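Local coordinates for protein CRISPR-associated endonuclease Cas12b (Alicyclobacillus acidoterrestris, PDB 5U31) that uses a guide RNA to recognise PAM-flanked target DNA and cuts it with a metal-dependent RuvC nuclease domain as part of bacterial CRISPR immunity, at residues V30-L41 with D218-M229. The protein carries 3 engineered substitutions. Numbering follows the deposited sequence.
Sequences VNAGVRYYTEWL and DRDMFQQAIERM. With SO4 (sulfate ion), chain F; nucleotides of chain C; nucleotides of chain D.
Tyr37 and Phe222 meet in a T-shaped stack: the CD1 edge of Phe222 comes down on one face of Tyr37, planes at 81° and centroids 5.1 Å apart, while Tyr36 CD1 sits above the middle of the other face. With CG anti to the carbonyl carbon (chi1 -68°), Tyr37 reaches into a hole formed by Asp218, Met221, Phe222 and Ala225.

In return, selenomethionine Met221 runs its extended chain over the surface of helix 17-45 and slots among Val30, Gly33, Val34 and Tyr37. Its SE lies 3.7 Å from Gly33 CA, where no side chain intervenes, and its CE comes against Val30 CA and CG2. One turn on, Ala225 CB sits among Val34, Tyr37, Thr38 and Leu41. Leu41 and Met229 run antiparallel alongside one another, Leu41 CD1 lying 3.8 Å from Met229 CG and also touching Ile226 CD1.

Segments 30-41 and 218-229 cross at -50°, their axes 8.1 Å apart at closest approach, in knobs-into-holes packing that joins helices 17-45 and 216-257 of REC1. No hydrogen bond spans this buried interface; cohesion comes from apolar and aromatic packing, and the polar Thr38 OG1 is satisfied within its own helix, donating to Val34 O (2.8 Å) from above the carbonyl plane.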
loop_
_atom_site.group_PDB
_atom_site.type_symbol
_atom_site.label_atom_id
_atom_site.label_comp_id
_atom_site.label_asym_id
_atom_site.label_seq_id
_atom_site.Cartn_x
_atom_site.Cartn_y
_atom_site.Cartn_z
ATOM N N VAL A 30 -15.400 26.500 13.273
ATOM C CA VAL A 30 -15.961 25.195 12.944
ATOM C C VAL A 30 -15.227 24.093 13.696
ATOM O O VAL A 30 -15.830 23.099 14.114
ATOM C CB VAL A 30 -15.932 24.970 11.421
ATOM C CG1 VAL A 30 -16.401 23.570 11.090
ATOM C CG2 VAL A 30 -16.826 25.984 10.732
ATOM N N ASN A 31 -13.922 24.258 13.904
ATOM C CA ASN A 31 -13.198 23.289 14.717
ATOM C C ASN A 31 -13.642 23.352 16.172
ATOM O O ASN A 31 -13.830 22.312 16.813
ATOM C CB ASN A 31 -11.695 23.518 14.602
ATOM C CG ASN A 31 -11.128 22.967 13.319
ATOM O OD1 ASN A 31 -10.844 21.776 13.219
ATOM N ND2 ASN A 31 -10.966 23.831 12.322
ATOM N N ALA A 32 -13.817 24.560 16.713
ATOM C CA ALA A 32 -14.295 24.673 18.086
ATOM C C ALA A 32 -15.690 24.089 18.220
ATOM O O ALA A 32 -15.988 23.389 19.196
ATOM C CB ALA A 32 -14.282 26.130 18.532
ATOM N N GLY A 33 -16.553 24.352 17.238
ATOM C CA GLY A 33 -17.904 23.821 17.291
ATOM C C GLY A 33 -17.929 22.307 17.260
ATOM O O GLY A 33 -18.635 21.668 18.043
ATOM N N VAL A 34 -17.147 21.713 16.357
ATOM C CA VAL A 34 -17.089 20.256 16.277
ATOM C C VAL A 34 -16.527 19.675 17.568
ATOM O O VAL A 34 -17.031 18.670 18.084
ATOM C CB VAL A 34 -16.265 19.816 15.052
ATOM C CG1 VAL A 34 -16.008 18.321 15.109
ATOM C CG2 VAL A 34 -16.993 20.167 13.777
ATOM N N ARG A 35 -15.488 20.305 18.120
ATOM C CA ARG A 35 -14.933 19.830 19.383
ATOM C C ARG A 35 -15.966 19.907 20.501
ATOM O O ARG A 35 -16.053 18.999 21.336
ATOM C CB ARG A 35 -13.684 20.635 19.743
ATOM C CG ARG A 35 -12.916 20.099 20.933
ATOM C CD ARG A 35 -11.683 20.945 21.201
ATOM N NE ARG A 35 -10.843 20.400 22.266
ATOM C CZ ARG A 35 -9.730 19.704 22.057
ATOM N NH1 ARG A 35 -9.316 19.465 20.819
ATOM N NH2 ARG A 35 -9.026 19.247 23.085
ATOM N N TYR A 36 -16.767 20.977 20.523
ATOM C CA TYR A 36 -17.779 21.131 21.564
ATOM C C TYR A 36 -18.785 19.986 21.526
ATOM O O TYR A 36 -19.086 19.376 22.557
ATOM C CB TYR A 36 -18.485 22.487 21.423
ATOM C CG TYR A 36 -19.768 22.580 22.212
ATOM C CD1 TYR A 36 -21.002 22.521 21.576
ATOM C CD2 TYR A 36 -19.749 22.695 23.595
ATOM C CE1 TYR A 36 -22.180 22.589 22.298
ATOM C CE2 TYR A 36 -20.920 22.761 24.324
ATOM C CZ TYR A 36 -22.129 22.708 23.670
ATOM O OH TYR A 36 -23.294 22.773 24.390
ATOM N N TYR A 37 -19.309 19.673 20.338
ATOM C CA TYR A 37 -20.315 18.621 20.234
ATOM C C TYR A 37 -19.693 17.243 20.408
ATOM O O TYR A 37 -20.304 16.350 21.009
ATOM C CB TYR A 37 -21.040 18.713 18.893
ATOM C CG TYR A 37 -21.909 19.935 18.749
ATOM C CD1 TYR A 37 -23.051 20.099 19.525
ATOM C CD2 TYR A 37 -21.604 20.918 17.822
ATOM C CE1 TYR A 37 -23.858 21.223 19.387
ATOM C CE2 TYR A 37 -22.402 22.041 17.675
ATOM C CZ TYR A 37 -23.523 22.190 18.460
ATOM O OH TYR A 37 -24.302 23.312 18.306
ATOM N N THR A 38 -18.486 17.046 19.880
ATOM C CA THR A 38 -17.805 15.772 20.066
ATOM C C THR A 38 -17.547 15.500 21.543
ATOM O O THR A 38 -17.828 14.403 22.041
ATOM C CB THR A 38 -16.505 15.754 19.266
ATOM O OG1 THR A 38 -16.810 15.905 17.875
ATOM C CG2 THR A 38 -15.786 14.450 19.467
ATOM N N GLU A 39 -17.041 16.496 22.269
ATOM C CA GLU A 39 -16.851 16.326 23.705
ATOM C C GLU A 39 -18.165 16.012 24.412
ATOM O O GLU A 39 -18.180 15.218 25.358
ATOM C CB GLU A 39 -16.196 17.579 24.282
ATOM C CG GLU A 39 -15.846 17.512 25.748
ATOM C CD GLU A 39 -15.124 18.758 26.204
ATOM O OE1 GLU A 39 -14.219 19.216 25.477
ATOM O OE2 GLU A 39 -15.476 19.292 27.277
ATOM N N TRP A 40 -19.279 16.595 23.953
ATOM C CA TRP A 40 -20.583 16.259 24.520
ATOM C C TRP A 40 -20.918 14.794 24.289
ATOM O O TRP A 40 -21.354 14.089 25.206
ATOM C CB TRP A 40 -21.671 17.147 23.917
ATOM C CG TRP A 40 -22.208 18.137 24.885
ATOM C CD1 TRP A 40 -21.963 19.475 24.908
ATOM C CD2 TRP A 40 -23.067 17.868 25.997
ATOM N NE1 TRP A 40 -22.621 20.058 25.959
ATOM C CE2 TRP A 40 -23.308 19.091 26.643
ATOM C CE3 TRP A 40 -23.658 16.709 26.507
ATOM C CZ2 TRP A 40 -24.112 19.190 27.772
ATOM C CZ3 TRP A 40 -24.455 16.810 27.623
ATOM C CH2 TRP A 40 -24.674 18.040 28.246
ATOM N N LEU A 41 -20.730 14.324 23.053
ATOM C CA LEU A 41 -21.006 12.929 22.734
ATOM C C LEU A 41 -20.194 11.986 23.614
ATOM O O LEU A 41 -20.705 10.953 24.062
ATOM C CB LEU A 41 -20.720 12.668 21.257
ATOM C CG LEU A 41 -21.674 13.329 20.264
ATOM C CD1 LEU A 41 -21.177 13.128 18.839
ATOM C CD2 LEU A 41 -23.075 12.765 20.434
ATOM N N ASP A 218 -23.757 25.730 12.505
ATOM C CA ASP A 218 -23.946 24.729 13.554
ATOM C C ASP A 218 -24.318 23.370 12.972
ATOM O O ASP A 218 -23.928 22.327 13.510
ATOM C CB ASP A 218 -25.030 25.171 14.534
ATOM C CG ASP A 218 -24.794 26.549 15.088
ATOM O OD1 ASP A 218 -25.484 27.493 14.653
ATOM O OD2 ASP A 218 -23.921 26.687 15.965
ATOM N N ARG A 219 -25.102 23.360 11.894
ATOM C CA ARG A 219 -25.523 22.091 11.322
ATOM C C ARG A 219 -24.357 21.365 10.670
ATOM O O ARG A 219 -24.304 20.130 10.696
ATOM C CB ARG A 219 -26.661 22.324 10.332
ATOM C CG ARG A 219 -27.923 22.814 11.016
ATOM C CD ARG A 219 -29.176 22.367 10.294
ATOM N NE ARG A 219 -30.278 22.123 11.222
ATOM C CZ ARG A 219 -31.045 23.077 11.735
ATOM N NH1 ARG A 219 -30.830 24.345 11.415
ATOM N NH2 ARG A 219 -32.027 22.768 12.567
ATOM N N ASP A 220 -23.409 22.114 10.100
ATOM C CA ASP A 220 -22.165 21.520 9.622
ATOM C C ASP A 220 -21.348 20.962 10.783
ATOM O O ASP A 220 -20.926 19.799 10.761
ATOM C CB ASP A 220 -21.367 22.566 8.843
ATOM C CG ASP A 220 -20.016 22.055 8.371
ATOM O OD1 ASP A 220 -19.831 20.822 8.263
ATOM O OD2 ASP A 220 -19.132 22.897 8.102
HETATM N N MSE A 221 -21.127 21.773 11.809
HETATM C CA MSE A 221 -20.370 21.344 12.975
HETATM C C MSE A 221 -20.917 20.068 13.599
HETATM O O MSE A 221 -20.156 19.191 13.985
HETATM C CB MSE A 221 -20.359 22.447 14.019
HETATM C CG MSE A 221 -19.691 23.705 13.565
HETATM SE SE MSE A 221 -20.218 25.153 14.727
HETATM C CE MSE A 221 -19.239 26.601 13.878
ATOM N N PHE A 222 -22.242 19.969 13.694
ATOM C CA PHE A 222 -22.836 18.834 14.388
ATOM C C PHE A 222 -22.696 17.551 13.578
ATOM O O PHE A 222 -22.382 16.493 14.138
ATOM C CB PHE A 222 -24.300 19.122 14.703
ATOM C CG PHE A 222 -24.904 18.159 15.674
ATOM C CD1 PHE A 222 -24.452 18.096 16.982
ATOM C CD2 PHE A 222 -25.928 17.318 15.283
ATOM C CE1 PHE A 222 -25.004 17.210 17.878
ATOM C CE2 PHE A 222 -26.489 16.428 16.178
ATOM C CZ PHE A 222 -26.027 16.375 17.476
ATOM N N GLN A 223 -22.917 17.617 12.261
ATOM C CA GLN A 223 -22.742 16.423 11.442
ATOM C C GLN A 223 -21.315 15.899 11.524
ATOM O O GLN A 223 -21.098 14.689 11.658
ATOM C CB GLN A 223 -23.111 16.702 9.987
ATOM C CG GLN A 223 -22.933 15.480 9.108
ATOM C CD GLN A 223 -23.316 15.711 7.666
ATOM O OE1 GLN A 223 -24.036 16.657 7.341
ATOM N NE2 GLN A 223 -22.825 14.843 6.783
ATOM N N GLN A 224 -20.326 16.791 11.459
ATOM C CA GLN A 224 -18.938 16.350 11.477
ATOM C C GLN A 224 -18.542 15.759 12.822
ATOM O O GLN A 224 -17.555 15.018 12.894
ATOM C CB GLN A 224 -18.014 17.507 11.098
ATOM C CG GLN A 224 -18.113 17.879 9.625
ATOM C CD GLN A 224 -17.010 18.807 9.165
ATOM O OE1 GLN A 224 -15.849 18.410 9.066
ATOM N NE2 GLN A 224 -17.368 20.051 8.869
ATOM N N ALA A 225 -19.296 16.062 13.880
ATOM C CA ALA A 225 -19.066 15.431 15.172
ATOM C C ALA A 225 -19.671 14.036 15.216
ATOM O O ALA A 225 -19.074 13.110 15.777
ATOM C CB ALA A 225 -19.642 16.301 16.287
ATOM N N ILE A 226 -20.860 13.877 14.635
ATOM C CA ILE A 226 -21.472 12.561 14.515
ATOM C C ILE A 226 -20.589 11.639 13.683
ATOM O O ILE A 226 -20.369 10.473 14.040
ATOM C CB ILE A 226 -22.883 12.694 13.913
ATOM C CG1 ILE A 226 -23.775 13.555 14.810
ATOM C CG2 ILE A 226 -23.505 11.338 13.720
ATOM C CD1 ILE A 226 -24.153 12.899 16.118
ATOM N N GLU A 227 -20.056 12.150 12.570
ATOM C CA GLU A 227 -19.244 11.335 11.672
ATOM C C GLU A 227 -18.053 10.723 12.397
ATOM O O GLU A 227 -17.876 9.499 12.410
ATOM C CB GLU A 227 -18.763 12.178 10.498
ATOM C CG GLU A 227 -19.858 12.691 9.627
ATOM C CD GLU A 227 -19.344 13.724 8.668
ATOM O OE1 GLU A 227 -20.161 14.425 8.034
ATOM O OE2 GLU A 227 -18.107 13.829 8.551
ATOM N N ARG A 228 -17.212 11.566 12.997
ATOM C CA ARG A 228 -16.012 11.060 13.646
ATOM C C ARG A 228 -16.361 10.161 14.818
ATOM O O ARG A 228 -15.595 9.250 15.155
ATOM C CB ARG A 228 -15.133 12.225 14.095
ATOM C CG ARG A 228 -15.714 13.034 15.221
ATOM C CD ARG A 228 -14.905 14.283 15.479
ATOM N NE ARG A 228 -13.524 13.992 15.850
ATOM C CZ ARG A 228 -12.464 14.378 15.149
ATOM N NH1 ARG A 228 -12.619 15.084 14.037
ATOM N NH2 ARG A 228 -11.245 14.068 15.565
HETATM N N MSE A 229 -17.517 10.382 15.432
HETATM C CA MSE A 229 -17.938 9.607 16.584
HETATM C C MSE A 229 -18.456 8.237 16.165
HETATM O O MSE A 229 -18.403 7.272 16.929
HETATM C CB MSE A 229 -19.012 10.364 17.352
HETATM C CG MSE A 229 -19.007 10.064 18.823
HETATM SE SE MSE A 229 -17.275 10.472 19.594
HETATM C CE MSE A 229 -17.682 9.958 21.426
HETATM S S SO4 F . -22.466 23.160 28.401
HETATM O O1 SO4 F . -21.346 22.224 28.434
HETATM O O2 SO4 F . -23.066 23.212 29.733
HETATM O O3 SO4 F . -21.980 24.482 28.013
HETATM O O4 SO4 F . -23.478 22.719 27.445
ATOM P P DT C 19 -21.547 8.458 6.829
ATOM O OP1 DT C 19 -22.868 8.857 7.348
ATOM O OP2 DT C 19 -21.462 7.254 5.970
ATOM O "O5'" DT C 19 -20.794 9.627 6.015
ATOM C "C5'" DT C 19 -20.759 10.936 6.536
ATOM C "C4'" DT C 19 -19.619 11.766 5.948
ATOM O "O4'" DT C 19 -18.418 10.986 5.796
ATOM C "C3'" DT C 19 -19.834 12.325 4.564
ATOM O "O3'" DT C 19 -20.739 13.420 4.604
ATOM C "C2'" DT C 19 -18.417 12.784 4.236
ATOM C "C1'" DT C 19 -17.567 11.677 4.887
ATOM N N1 DT C 19 -17.027 10.712 3.897
ATOM C C2 DT C 19 -15.914 11.053 3.165
ATOM O O2 DT C 19 -15.324 12.113 3.296
ATOM N N3 DT C 19 -15.506 10.100 2.272
ATOM C C4 DT C 19 -16.088 8.872 2.040
ATOM O O4 DT C 19 -15.646 8.086 1.213
ATOM C C5 DT C 19 -17.254 8.578 2.835
ATOM C C7 DT C 19 -17.972 7.275 2.670
ATOM C C6 DT C 19 -17.666 9.504 3.711
ATOM P P DG D 5 -33.597 26.550 12.475
ATOM O OP1 DG D 5 -33.473 26.991 13.883
ATOM O OP2 DG D 5 -32.477 25.842 11.819
ATOM O "O5'" DG D 5 -34.856 25.591 12.393
ATOM C "C5'" DG D 5 -36.050 25.961 13.015
ATOM C "C4'" DG D 5 -37.116 24.941 12.718
ATOM O "O4'" DG D 5 -37.183 24.724 11.287
ATOM C "C3'" DG D 5 -36.889 23.573 13.342
ATOM O "O3'" DG D 5 -38.126 23.075 13.775
ATOM C "C2'" DG D 5 -36.317 22.753 12.184
ATOM C "C1'" DG D 5 -37.048 23.355 10.997
ATOM N N9 DG D 5 -36.327 23.237 9.730
ATOM C C8 DG D 5 -35.000 23.501 9.505
ATOM N N7 DG D 5 -34.638 23.318 8.265
ATOM C C5 DG D 5 -35.800 22.918 7.625
ATOM C C6 DG D 5 -36.022 22.581 6.270
ATOM O O6 DG D 5 -35.205 22.571 5.332
ATOM N N1 DG D 5 -37.348 22.229 6.039
ATOM C C2 DG D 5 -38.332 22.207 6.993
ATOM N N2 DG D 5 -39.552 21.839 6.578
ATOM N N3 DG D 5 -38.137 22.521 8.265
ATOM C C4 DG D 5 -36.850 22.865 8.508
#